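Local coordinates for XAC2610 protein (Xanthomonas axonopodis pv. citri, PDB 4QTQ) that probably acts as an immunity protein, binding calcium and inhibiting a peptidoglycan hydrolase linked to the bacterium's type IV secretion system, at residues T97-D102 with G149-K154; K89-I94 with P120-Y125; S141-M146 with N156-T161; L126-A129 with L134-N137; V53-P58 with E105-W110. One frame throughout, in Å; residues are numbered along the deposited sequence.

Interaction 1: T97-D102 with G149-K154. With CA (calcium ion), chain B.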
# COMPACT_ATOMS: atom_id res chain seq x y z
N THR A 97 -7.02 -0.03 -6.41
CA THR A 97 -6.69 1.34 -6.72
C THR A 97 -5.69 1.33 -7.88
O THR A 97 -4.83 0.45 -7.94
CB THR A 97 -6.07 2.06 -5.49
OG1 THR A 97 -5.95 3.45 -5.76
CG2 THR A 97 -4.68 1.49 -5.15
N ASP A 98 -5.84 2.26 -8.81
CA ASP A 98 -4.94 2.35 -9.96
C ASP A 98 -3.77 3.20 -9.54
O ASP A 98 -3.90 4.40 -9.39
CB ASP A 98 -5.63 2.97 -11.18
CG ASP A 98 -4.74 3.00 -12.42
OD1 ASP A 98 -3.77 2.20 -12.52
OD2 ASP A 98 -5.02 3.84 -13.31
N ILE A 99 -2.64 2.56 -9.33
CA ILE A 99 -1.46 3.25 -8.81
C ILE A 99 -0.71 3.91 -9.96
O ILE A 99 -0.25 5.04 -9.82
CB ILE A 99 -0.55 2.27 -8.02
CG1 ILE A 99 -1.29 1.79 -6.76
CG2 ILE A 99 0.78 2.93 -7.65
CD1 ILE A 99 -0.60 0.68 -5.99
N ASN A 100 -0.61 3.22 -11.09
CA ASN A 100 0.21 3.72 -12.20
C ASN A 100 -0.54 4.49 -13.29
O ASN A 100 0.03 4.78 -14.34
CB ASN A 100 1.07 2.59 -12.79
CG ASN A 100 0.25 1.45 -13.37
OD1 ASN A 100 -0.97 1.37 -13.20
ND2 ASN A 100 0.94 0.54 -14.02
N GLY A 101 -1.81 4.81 -13.05
CA GLY A 101 -2.57 5.71 -13.92
C GLY A 101 -2.93 5.21 -15.31
O GLY A 101 -3.28 6.01 -16.18
N ASP A 102 -2.88 3.91 -15.53
CA ASP A 102 -3.20 3.35 -16.84
C ASP A 102 -4.67 2.96 -17.01
O ASP A 102 -5.04 2.39 -18.02
CB ASP A 102 -2.29 2.15 -17.15
CG ASP A 102 -2.61 0.92 -16.30
OD1 ASP A 102 -3.38 1.01 -15.32
OD2 ASP A 102 -2.08 -0.16 -16.62
N GLY A 149 2.86 4.73 6.79
CA GLY A 149 1.68 4.08 6.26
C GLY A 149 1.75 4.07 4.75
O GLY A 149 2.71 4.58 4.16
N LEU A 150 0.72 3.51 4.13
CA LEU A 150 0.65 3.44 2.68
C LEU A 150 0.81 4.83 2.05
O LEU A 150 0.28 5.82 2.56
CB LEU A 150 -0.68 2.82 2.25
CG LEU A 150 -0.88 2.49 0.76
CD1 LEU A 150 0.24 1.59 0.25
CD2 LEU A 150 -2.22 1.81 0.57
N PHE A 151 1.57 4.87 0.97
CA PHE A 151 1.79 6.08 0.18
C PHE A 151 0.51 6.64 -0.43
O PHE A 151 -0.51 5.95 -0.52
CB PHE A 151 2.85 5.82 -0.92
CG PHE A 151 2.63 4.55 -1.70
CD1 PHE A 151 1.67 4.48 -2.69
CD2 PHE A 151 3.39 3.41 -1.43
CE1 PHE A 151 1.47 3.31 -3.42
CE2 PHE A 151 3.19 2.24 -2.14
CZ PHE A 151 2.23 2.19 -3.14
N SER A 152 0.58 7.91 -0.83
CA SER A 152 -0.52 8.58 -1.55
C SER A 152 -0.09 8.73 -3.00
O SER A 152 1.10 8.86 -3.27
CB SER A 152 -0.79 9.95 -0.95
OG SER A 152 -0.78 9.90 0.47
N VAL A 153 -1.04 8.73 -3.92
CA VAL A 153 -0.72 8.88 -5.34
C VAL A 153 -1.31 10.19 -5.87
O VAL A 153 -2.47 10.53 -5.58
CB VAL A 153 -1.23 7.69 -6.18
CG1 VAL A 153 -0.85 7.87 -7.64
CG2 VAL A 153 -0.67 6.38 -5.65
N LYS A 154 -0.50 10.92 -6.63
CA LYS A 154 -0.93 12.16 -7.30
C LYS A 154 -0.27 12.19 -8.68
O LYS A 154 0.92 12.43 -8.79
CB LYS A 154 -0.48 13.39 -6.49
CG LYS A 154 -0.88 14.74 -7.08
CD LYS A 154 0.04 15.86 -6.61
CE LYS A 154 -0.25 17.17 -7.33
NZ LYS A 154 -1.63 17.66 -7.06
CA CA B . -2.92 0.08 -13.04
O HOH W 1 -2.00 -1.55 -14.39

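Interaction 2: K89-I94 with P120-Y125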
# COMPACT_ATOMS: atom_id res chain seq x y z
N LYS A 89 -6.93 8.24 4.86
CA LYS A 89 -6.18 8.14 6.11
C LYS A 89 -6.54 6.87 6.88
O LYS A 89 -6.04 6.63 7.97
CB LYS A 89 -6.42 9.39 6.95
CG LYS A 89 -5.89 10.64 6.27
CD LYS A 89 -6.16 11.91 7.05
CE LYS A 89 -5.64 13.12 6.29
NZ LYS A 89 -5.86 14.40 7.01
N ASN A 90 -7.41 6.05 6.28
CA ASN A 90 -7.74 4.73 6.83
C ASN A 90 -6.69 3.70 6.46
O ASN A 90 -5.85 3.92 5.59
CB ASN A 90 -9.10 4.24 6.30
CG ASN A 90 -10.27 4.89 7.00
OD1 ASN A 90 -10.23 5.14 8.21
ND2 ASN A 90 -11.34 5.15 6.25
N ARG A 91 -6.77 2.58 7.15
CA ARG A 91 -5.96 1.41 6.87
C ARG A 91 -6.95 0.31 6.53
O ARG A 91 -7.91 0.10 7.26
CB ARG A 91 -5.16 1.04 8.11
CG ARG A 91 -4.37 -0.26 8.02
CD ARG A 91 -3.85 -0.67 9.39
NE ARG A 91 -4.93 -0.87 10.36
CZ ARG A 91 -4.76 -1.13 11.66
NH1 ARG A 91 -3.54 -1.24 12.18
NH2 ARG A 91 -5.82 -1.29 12.44
N HIS A 92 -6.74 -0.35 5.41
CA HIS A 92 -7.59 -1.46 4.98
C HIS A 92 -6.70 -2.65 4.70
O HIS A 92 -5.53 -2.47 4.40
CB HIS A 92 -8.39 -1.11 3.73
CG HIS A 92 -9.55 -0.19 3.99
ND1 HIS A 92 -9.40 1.18 4.10
CD2 HIS A 92 -10.87 -0.44 4.15
CE1 HIS A 92 -10.58 1.73 4.33
NE2 HIS A 92 -11.48 0.77 4.36
N SER A 93 -7.26 -3.86 4.80
CA SER A 93 -6.50 -5.09 4.50
C SER A 93 -6.23 -5.27 2.99
O SER A 93 -5.14 -5.70 2.60
CB SER A 93 -7.25 -6.31 5.02
OG SER A 93 -7.34 -6.28 6.43
N ILE A 94 -7.22 -4.95 2.15
CA ILE A 94 -7.14 -5.23 0.72
C ILE A 94 -7.70 -4.04 -0.04
O ILE A 94 -8.88 -3.72 0.10
CB ILE A 94 -7.92 -6.50 0.34
CG1 ILE A 94 -7.25 -7.74 0.93
CG2 ILE A 94 -8.05 -6.64 -1.19
CD1 ILE A 94 -8.11 -8.98 0.90
N PRO A 120 1.67 -1.13 9.75
CA PRO A 120 1.44 -1.97 8.57
C PRO A 120 2.41 -1.72 7.41
O PRO A 120 2.78 -0.58 7.12
CB PRO A 120 0.01 -1.62 8.15
CG PRO A 120 -0.33 -0.36 8.87
CD PRO A 120 0.47 -0.39 10.14
N SER A 121 2.83 -2.81 6.78
CA SER A 121 3.53 -2.77 5.50
C SER A 121 2.75 -3.62 4.52
O SER A 121 1.99 -4.51 4.92
CB SER A 121 4.94 -3.31 5.65
OG SER A 121 4.92 -4.63 6.14
N TYR A 122 2.98 -3.35 3.24
CA TYR A 122 2.11 -3.82 2.17
C TYR A 122 2.84 -4.49 1.02
O TYR A 122 4.00 -4.17 0.71
CB TYR A 122 1.32 -2.63 1.61
CG TYR A 122 0.47 -1.93 2.66
CD1 TYR A 122 1.03 -0.96 3.49
CD2 TYR A 122 -0.86 -2.28 2.86
CE1 TYR A 122 0.27 -0.33 4.46
CE2 TYR A 122 -1.63 -1.65 3.83
CZ TYR A 122 -1.06 -0.68 4.63
OH TYR A 122 -1.80 -0.05 5.61
N SER A 123 2.11 -5.39 0.36
CA SER A 123 2.52 -6.00 -0.87
C SER A 123 1.70 -5.32 -1.95
O SER A 123 0.47 -5.26 -1.85
CB SER A 123 2.24 -7.52 -0.87
OG SER A 123 3.03 -8.20 0.11
N VAL A 124 2.39 -4.79 -2.96
CA VAL A 124 1.77 -4.08 -4.07
C VAL A 124 1.87 -4.92 -5.34
O VAL A 124 2.95 -5.43 -5.67
CB VAL A 124 2.42 -2.69 -4.25
CG1 VAL A 124 1.84 -1.95 -5.44
CG2 VAL A 124 2.26 -1.87 -2.98
N TYR A 125 0.74 -5.08 -6.03
CA TYR A 125 0.65 -5.80 -7.30
C TYR A 125 0.03 -4.92 -8.39
O TYR A 125 -1.13 -4.48 -8.27
CB TYR A 125 -0.21 -7.07 -7.15
CG TYR A 125 0.15 -7.97 -5.98
CD1 TYR A 125 -0.20 -7.62 -4.69
CD2 TYR A 125 0.84 -9.16 -6.17
CE1 TYR A 125 0.12 -8.43 -3.61
CE2 TYR A 125 1.18 -9.98 -5.10
CZ TYR A 125 0.82 -9.60 -3.81
OH TYR A 125 1.11 -10.38 -2.73

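Interaction 3: S141-M146 with N156-T161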
# COMPACT_ATOMS: atom_id res chain seq x y z
N SER A 141 6.27 -2.02 -3.10
CA SER A 141 6.08 -2.65 -1.80
C SER A 141 7.10 -2.12 -0.82
O SER A 141 6.80 -1.88 0.36
CB SER A 141 6.22 -4.17 -1.92
OG SER A 141 5.27 -4.69 -2.84
N ASP A 142 8.32 -1.97 -1.32
CA ASP A 142 9.43 -1.47 -0.52
C ASP A 142 9.22 -0.05 0.01
O ASP A 142 9.76 0.29 1.05
CB ASP A 142 10.73 -1.51 -1.32
CG ASP A 142 11.43 -2.87 -1.29
OD1 ASP A 142 11.01 -3.79 -0.54
OD2 ASP A 142 12.43 -3.01 -2.02
N ILE A 143 8.45 0.78 -0.69
CA ILE A 143 8.21 2.14 -0.19
C ILE A 143 7.51 2.11 1.16
O ILE A 143 7.72 3.00 1.99
CB ILE A 143 7.34 2.99 -1.16
CG1 ILE A 143 8.05 3.22 -2.50
CG2 ILE A 143 7.03 4.35 -0.53
CD1 ILE A 143 7.13 3.76 -3.59
N THR A 144 6.70 1.08 1.40
CA THR A 144 5.86 1.01 2.61
C THR A 144 6.66 0.57 3.83
O THR A 144 6.22 0.78 4.97
CB THR A 144 4.63 0.08 2.44
OG1 THR A 144 5.03 -1.30 2.45
CG2 THR A 144 3.88 0.38 1.15
N VAL A 145 7.83 -0.02 3.59
CA VAL A 145 8.73 -0.45 4.66
C VAL A 145 9.34 0.76 5.35
O VAL A 145 9.87 1.68 4.70
CB VAL A 145 9.84 -1.39 4.14
CG1 VAL A 145 10.81 -1.76 5.25
CG2 VAL A 145 9.24 -2.65 3.55
N MET A 146 9.23 0.76 6.68
CA MET A 146 9.62 1.89 7.54
C MET A 146 8.82 3.18 7.27
O MET A 146 9.16 4.25 7.79
CB MET A 146 11.13 2.13 7.48
CG MET A 146 11.96 1.04 8.15
SD MET A 146 11.65 0.80 9.93
CE MET A 146 11.84 2.46 10.57
N ASN A 156 1.70 10.89 -11.61
CA ASN A 156 2.77 9.90 -11.58
C ASN A 156 3.71 10.06 -10.38
O ASN A 156 4.81 9.48 -10.35
CB ASN A 156 3.55 9.89 -12.91
CG ASN A 156 4.46 11.10 -13.07
OD1 ASN A 156 4.21 12.17 -12.52
ND2 ASN A 156 5.53 10.93 -13.85
N MET A 157 3.27 10.83 -9.38
CA MET A 157 4.05 11.07 -8.16
C MET A 157 3.45 10.34 -6.95
O MET A 157 2.24 10.39 -6.72
CB MET A 157 4.13 12.57 -7.85
CG MET A 157 4.86 13.38 -8.91
SD MET A 157 6.58 12.86 -9.11
CE MET A 157 6.99 13.61 -10.69
N LEU A 158 4.31 9.68 -6.19
CA LEU A 158 3.93 8.96 -5.00
C LEU A 158 4.64 9.59 -3.79
O LEU A 158 5.85 9.80 -3.81
CB LEU A 158 4.34 7.48 -5.12
CG LEU A 158 3.38 6.54 -5.85
CD1 LEU A 158 3.03 7.02 -7.26
CD2 LEU A 158 3.97 5.14 -5.91
N THR A 159 3.88 9.89 -2.74
CA THR A 159 4.47 10.46 -1.53
C THR A 159 4.34 9.51 -0.33
O THR A 159 3.36 8.79 -0.20
CB THR A 159 3.83 11.82 -1.18
OG1 THR A 159 2.41 11.70 -1.25
CG2 THR A 159 4.28 12.89 -2.16
N SER A 160 5.36 9.53 0.52
CA SER A 160 5.45 8.65 1.69
C SER A 160 6.21 9.41 2.77
O SER A 160 7.11 10.20 2.46
CB SER A 160 6.19 7.37 1.32
OG SER A 160 6.04 6.36 2.31
N THR A 161 5.84 9.20 4.03
CA THR A 161 6.54 9.85 5.13
C THR A 161 7.20 8.83 6.04
O THR A 161 6.70 7.72 6.24
CB THR A 161 5.61 10.76 5.98
OG1 THR A 161 4.74 9.95 6.77
CG2 THR A 161 4.78 11.66 5.11
O HOH W 2 4.48 4.05 2.01

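Interaction 4: L126-A129 with L134-N137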
# COMPACT_ATOMS: atom_id res chain seq x y z
N LEU A 126 0.81 -4.66 -9.45
CA LEU A 126 0.31 -3.90 -10.59
C LEU A 126 -0.30 -4.83 -11.64
O LEU A 126 0.25 -5.89 -11.95
CB LEU A 126 1.43 -3.07 -11.22
CG LEU A 126 2.08 -1.99 -10.36
CD1 LEU A 126 3.09 -1.22 -11.19
CD2 LEU A 126 1.04 -1.03 -9.78
N PHE A 127 -1.44 -4.44 -12.19
CA PHE A 127 -2.01 -5.19 -13.28
C PHE A 127 -1.12 -5.01 -14.51
O PHE A 127 -0.83 -3.89 -14.92
CB PHE A 127 -3.43 -4.73 -13.60
CG PHE A 127 -4.12 -5.62 -14.57
CD1 PHE A 127 -4.56 -6.88 -14.17
CD2 PHE A 127 -4.32 -5.23 -15.89
CE1 PHE A 127 -5.19 -7.72 -15.07
CE2 PHE A 127 -4.95 -6.06 -16.79
CZ PHE A 127 -5.40 -7.31 -16.38
N ASP A 128 -0.65 -6.12 -15.05
CA ASP A 128 0.21 -6.10 -16.22
C ASP A 128 -0.67 -6.42 -17.41
O ASP A 128 -1.08 -7.56 -17.60
CB ASP A 128 1.34 -7.11 -16.06
CG ASP A 128 2.48 -6.88 -17.03
OD1 ASP A 128 2.25 -6.92 -18.26
OD2 ASP A 128 3.61 -6.65 -16.56
N ALA A 129 -0.98 -5.38 -18.19
CA ALA A 129 -1.92 -5.47 -19.31
C ALA A 129 -1.54 -6.53 -20.36
O ALA A 129 -2.42 -7.14 -20.98
CB ALA A 129 -2.05 -4.10 -19.98
N LEU A 134 -1.67 -9.85 -12.36
CA LEU A 134 -1.22 -8.91 -11.36
C LEU A 134 0.17 -9.36 -11.00
O LEU A 134 0.36 -10.53 -10.69
CB LEU A 134 -2.15 -8.99 -10.13
CG LEU A 134 -3.48 -8.27 -10.33
CD1 LEU A 134 -4.58 -8.86 -9.47
CD2 LEU A 134 -3.29 -6.78 -10.05
N VAL A 135 1.12 -8.44 -11.03
CA VAL A 135 2.54 -8.74 -10.84
C VAL A 135 3.04 -8.07 -9.57
O VAL A 135 2.91 -6.87 -9.39
CB VAL A 135 3.34 -8.26 -12.08
CG1 VAL A 135 4.83 -8.53 -11.93
CG2 VAL A 135 2.81 -8.97 -13.34
N PHE A 136 3.60 -8.86 -8.65
CA PHE A 136 4.15 -8.30 -7.43
C PHE A 136 5.20 -7.25 -7.79
O PHE A 136 6.08 -7.53 -8.60
CB PHE A 136 4.78 -9.39 -6.56
CG PHE A 136 5.49 -8.85 -5.36
CD1 PHE A 136 4.78 -8.52 -4.21
CD2 PHE A 136 6.85 -8.63 -5.39
CE1 PHE A 136 5.43 -8.01 -3.09
CE2 PHE A 136 7.51 -8.12 -4.27
CZ PHE A 136 6.79 -7.80 -3.12
N ASN A 137 5.10 -6.06 -7.19
CA ASN A 137 6.06 -4.97 -7.46
C ASN A 137 6.98 -4.74 -6.27
O ASN A 137 6.56 -4.24 -5.22
CB ASN A 137 5.34 -3.66 -7.81
CG ASN A 137 6.26 -2.68 -8.52
OD1 ASN A 137 7.11 -2.03 -7.90
ND2 ASN A 137 6.12 -2.59 -9.84

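Interaction 5: V53-P58 with E105-W110. With CA (calcium ion), chain B.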
# COMPACT_ATOMS: atom_id res chain seq x y z
N VAL A 53 -5.65 -14.50 -1.97
CA VAL A 53 -6.57 -13.42 -2.30
C VAL A 53 -6.83 -13.52 -3.80
O VAL A 53 -5.91 -13.36 -4.61
CB VAL A 53 -5.99 -12.05 -1.95
CG1 VAL A 53 -6.87 -10.93 -2.49
CG2 VAL A 53 -5.81 -11.94 -0.43
N GLU A 54 -8.08 -13.83 -4.16
CA GLU A 54 -8.46 -13.99 -5.56
C GLU A 54 -9.30 -12.80 -6.02
O GLU A 54 -10.31 -12.49 -5.39
CB GLU A 54 -9.23 -15.28 -5.78
CG GLU A 54 -9.35 -15.64 -7.25
CD GLU A 54 -10.24 -16.84 -7.48
OE1 GLU A 54 -11.49 -16.69 -7.40
OE2 GLU A 54 -9.68 -17.91 -7.78
N VAL A 55 -8.87 -12.17 -7.12
CA VAL A 55 -9.49 -10.95 -7.65
C VAL A 55 -10.02 -11.22 -9.06
O VAL A 55 -9.27 -11.69 -9.94
CB VAL A 55 -8.48 -9.79 -7.68
CG1 VAL A 55 -9.13 -8.51 -8.19
CG2 VAL A 55 -7.85 -9.57 -6.31
N THR A 56 -11.29 -10.91 -9.28
CA THR A 56 -11.92 -11.08 -10.58
C THR A 56 -12.41 -9.73 -11.09
O THR A 56 -13.45 -9.24 -10.66
CB THR A 56 -13.15 -12.01 -10.50
OG1 THR A 56 -12.80 -13.24 -9.83
CG2 THR A 56 -13.68 -12.31 -11.91
N PHE A 57 -11.64 -9.11 -11.98
CA PHE A 57 -12.05 -7.86 -12.61
C PHE A 57 -13.16 -8.15 -13.61
O PHE A 57 -13.23 -9.27 -14.12
CB PHE A 57 -10.85 -7.20 -13.31
CG PHE A 57 -9.73 -6.82 -12.36
CD1 PHE A 57 -9.87 -5.72 -11.51
CD2 PHE A 57 -8.57 -7.58 -12.29
CE1 PHE A 57 -8.85 -5.37 -10.63
CE2 PHE A 57 -7.55 -7.23 -11.41
CZ PHE A 57 -7.69 -6.12 -10.58
N PRO A 58 -14.05 -7.18 -13.88
CA PRO A 58 -15.15 -7.46 -14.83
C PRO A 58 -14.64 -7.90 -16.20
O PRO A 58 -13.77 -7.23 -16.78
CB PRO A 58 -15.88 -6.11 -14.96
CG PRO A 58 -15.45 -5.30 -13.81
CD PRO A 58 -14.10 -5.79 -13.38
N GLU A 105 -7.29 -1.06 -12.30
CA GLU A 105 -6.99 -1.13 -10.89
C GLU A 105 -5.86 -2.13 -10.63
O GLU A 105 -5.75 -3.17 -11.30
CB GLU A 105 -8.19 -1.53 -10.04
CG GLU A 105 -9.16 -0.41 -9.75
CD GLU A 105 -10.25 -0.36 -10.78
OE1 GLU A 105 -10.03 -0.87 -11.91
OE2 GLU A 105 -11.33 0.17 -10.46
N ASP A 106 -5.04 -1.76 -9.67
CA ASP A 106 -4.00 -2.59 -9.13
C ASP A 106 -4.44 -3.00 -7.72
O ASP A 106 -5.51 -2.61 -7.26
CB ASP A 106 -2.71 -1.79 -9.10
CG ASP A 106 -2.42 -1.13 -10.44
OD1 ASP A 106 -2.32 -1.86 -11.46
OD2 ASP A 106 -2.32 0.12 -10.50
N VAL A 107 -3.62 -3.80 -7.04
CA VAL A 107 -4.03 -4.36 -5.77
C VAL A 107 -2.93 -4.18 -4.71
O VAL A 107 -1.73 -4.37 -4.99
CB VAL A 107 -4.41 -5.86 -5.90
CG1 VAL A 107 -4.84 -6.44 -4.55
CG2 VAL A 107 -5.52 -6.02 -6.92
N VAL A 108 -3.36 -3.78 -3.52
CA VAL A 108 -2.47 -3.55 -2.40
C VAL A 108 -2.99 -4.37 -1.23
O VAL A 108 -4.17 -4.31 -0.88
CB VAL A 108 -2.40 -2.06 -2.00
CG1 VAL A 108 -1.49 -1.87 -0.80
CG2 VAL A 108 -1.95 -1.20 -3.16
N VAL A 109 -2.10 -5.14 -0.62
CA VAL A 109 -2.48 -6.07 0.42
C VAL A 109 -1.67 -5.79 1.70
O VAL A 109 -0.45 -5.62 1.65
CB VAL A 109 -2.27 -7.51 -0.10
CG1 VAL A 109 -2.37 -8.52 1.01
CG2 VAL A 109 -3.29 -7.82 -1.20
N TRP A 110 -2.37 -5.72 2.83
CA TRP A 110 -1.70 -5.54 4.12
C TRP A 110 -1.10 -6.88 4.49
O TRP A 110 -1.80 -7.78 4.97
CB TRP A 110 -2.68 -5.05 5.19
CG TRP A 110 -2.08 -4.96 6.58
CD1 TRP A 110 -0.76 -5.06 6.92
CD2 TRP A 110 -2.79 -4.75 7.81
NE1 TRP A 110 -0.60 -4.96 8.29
CE2 TRP A 110 -1.83 -4.75 8.86
CE3 TRP A 110 -4.15 -4.59 8.14
CZ2 TRP A 110 -2.18 -4.59 10.19
CZ3 TRP A 110 -4.49 -4.43 9.47
CH2 TRP A 110 -3.51 -4.43 10.48
CA CA B . -2.92 0.08 -13.04
O HOH W 1 -2.00 -1.55 -14.39

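Interaction 1: T97-D102 with G149-K154
Ile99 faces two side chains of the 149-154 segment, Phe151 and Val153, and meets each with a different branch. Its CD1 lies at the edge of the Phe151 ring, near the ring plane, 4.2 Å from CE1. The branch methyl CG2 turns to Val153 instead, 4.2 Å from Val153 CG2. The closest approach is made by a backbone atom: Ile99 O sits 3.6 Å from Val153 CG1, the methyl anti to its own backbone N (chi1 -178°). One face of the Phe151 ring is occupied from within its own segment by Leu150 CD1, which stands 3.8 Å above the plane over the ring centre.

On the calcium side of the loop, Asp98, Asn100 and Asp102 send their side chains to the ion. Asp98 OD1 binds it at 2.3 Å, Asn100 is a further ligand, and Asp102 adds OD1 at 2.5 Å. The other carboxylate oxygen of Asp102, OD2, accepts a 2.6 Å hydrogen bond from a water that is itself a ligand of the calcium. His104 O and both carboxylate oxygens of Asp106 complete the shell. Ligands at alternate positions of a short acidic loop, here with the sequence DINGDGHED, are characteristic of EF-hand-like calcium loops, in this case placed between two β-strands.

No hydrogen bond joins the two segments; Ile99 meets Phe151 and Val153 through its methyls and, at its carbonyl oxygen, by van der Waals contact. The chemistry is divided: the anionic oxygens gather round the calcium, whose charge would offset their mutual repulsion, while the intervening isoleucine anchors the loop in the hydrophobic interior.

Interaction 2: K89-I94 with P120-Y125
Arg91 lays the aliphatic part of its side chain across Pro120 and the phenol end of Tyr122, meeting both at about a right angle. Its CD is 3.6 Å from Pro120 CG, and its CG comes within 3.5 Å of Tyr122 OH. With CG anti to the backbone N (chi1 174°) the chain reaches out to these two residues, and a bend at chi3 then turns the guanidinium, whose plane stands 56° from that of the phenol ring. At the next residue the backbone takes over: His92 O lies at the edge of the same ring, near its plane, 4.0 Å from CE2. This carbonyl oxygen is buried by the contact and has no hydrogen-bonding partner in the model.

Further out, Trp110 touches both Arg91 and Pro120, and Val108 packs against Tyr122. The guanidinium has a long, weak ion pair with Asp73, while Arg91 O accepts a hydrogen bond from Ser76 OG. Tyr122 is held at its backbone N by Thr144 OG1, and the imidazole of His92 meets the ring of Tyr79. The contact thus places the loop leading into strand 94-97 against strand 121-128, two positions away in the mixed β-sheet, with strand 106-112 lying between them.

Interaction 3: S141-M146 with N156-T161
This is a buried, mainly apolar helix-to-sheet contact, in which the short helix 138-143 rests Ile143 against strand 157-163 of the antiparallel C-terminal sheet. Both branches of Ile143 take part. CG2, anti to the backbone N, bears on Ser160 and lies 3.6 Å from its OG and equally close to its CB, while CD1 reaches Leu158 CD2 at 4.2 Å. The isoleucine and leucine side chains cross at about a right angle. Leu158 and Ser160, two residues apart on the strand, both direct their CB atoms at the helix, whereas Thr159 between them turns away.

The helix lies between two β-sheets: on one side Ile143 also touches Tyr174 and Ala181 of the C-terminal sheet, and on the other Ser141 OG hydrogen-bonds to Val124 N of strand 121-128. Ser141 O takes two donors from Thr144, the backbone N and the hydroxyl, the latter at 2.8 Å and in the carbonyl plane. A water bridges the segments at the polar margin, 2.8 Å from Ser160 OG and linked to Ile143 O by a weak 3.4 Å hydrogen bond.

Interaction 4: L126-A129 with L134-N137
Leu126 pairs with Val135 through backbone on both sides, its N donating to Val135 O at 3.0 Å and its O accepting from Val135 N at 2.8 Å. The second bond is the straighter, with an N-H...O angle of 164° against 141°. The Leu126 side chain passes obliquely by Asn137, bringing CD1 to 3.6 Å from ND2; that amide nitrogen donates to Asn179 O, while Asn137 OD1 takes a hydrogen bond from Ser139 OG and caps Leu140 N at the start of helix 138-143.

Phe127 and Leu134 form the following, non-hydrogen-bonded pair of this antiparallel β-hairpin, which edges the mixed sheet, and both project from the face opposite Leu126 and Val135. Leu134 CD2 folds back over the neighbouring strand, 3.7 Å from Phe127 N and 4.1 Å from its CB, and Leu134 CG lies at the edge of the phenylalanine ring. That ring stacks on His104, whose carbonyl oxygen binds calcium, and Phe127 N donates to the calcium ligand Asp106. At Asp128, CB packs 3.6 Å from Val135 CG2, which a chi1 of 179° sets beside its backbone N, and OD1 makes weak hydrogen bonds to Ala130 N and Gln131 N.

Interaction 5: V53-P58 with E105-W110
Phe57 sets the far end of its ring against the backbone and CB of Glu105. Its CZ is 3.6 Å from Glu105 O, and CE1 is 3.9 Å from Glu105 CB. The carbonyl oxygen approaches obliquely, as does Val107 CG2, which lies 4.3 Å from CZ. One face of the ring is met by Val55 CG1 of its own segment, 3.7 Å above the plane and offset toward the rim. Val55 also reaches across with its other methyl, CG2, to Val107 CG2 at 4.3 Å.

The Glu105 side chain bends at chi2 (92°), and its carboxylate hydrogen-bonds through OE2 to His80 NE2; its plane is 28° from that of the phenylalanine ring. Asp106 directs its CB away from strand 52-56 and binds the calcium with both OD1 and OD2, each at 2.6 Å. Strands 52-56 and 106-112 belong to different sheets, and Val55 and Phe57, just beyond its strand, pack against Val107 as in the core of a β-sandwich.

Alternation along strand 106-112 thus gives neighbouring residues opposite roles: Val107 is committed to the apolar interface, and Asp106 to a bidentate metal bond. The interface itself holds by apolar and ring contacts, without a hydrogen bond between the segments.

Overall arrangement
Interactions 1, 3, 4 and 5 are buried, whereas interaction 2 is only partly so, with the exposed Arg91 at its margin. Strand 121-128 serves both interactions 2 and 4, and its neighbour 106-112 contributes to interaction 5. Interactions 1 and 5 share the calcium and a water ligand; interaction 4 reaches the same site through Phe127, next to Asp106. Interactions 1 and 3 use adjacent strands of the C-terminal sheet and bring it against the calcium loop and helix 138-143, respectively, while interaction 5 joins the mixed sheet to the four-stranded one. Interaction 4 alone pairs its segments by direct backbone hydrogen bonds; the other four rely on packing, some of it against backbone carbonyls, with a bridging water in interaction 3.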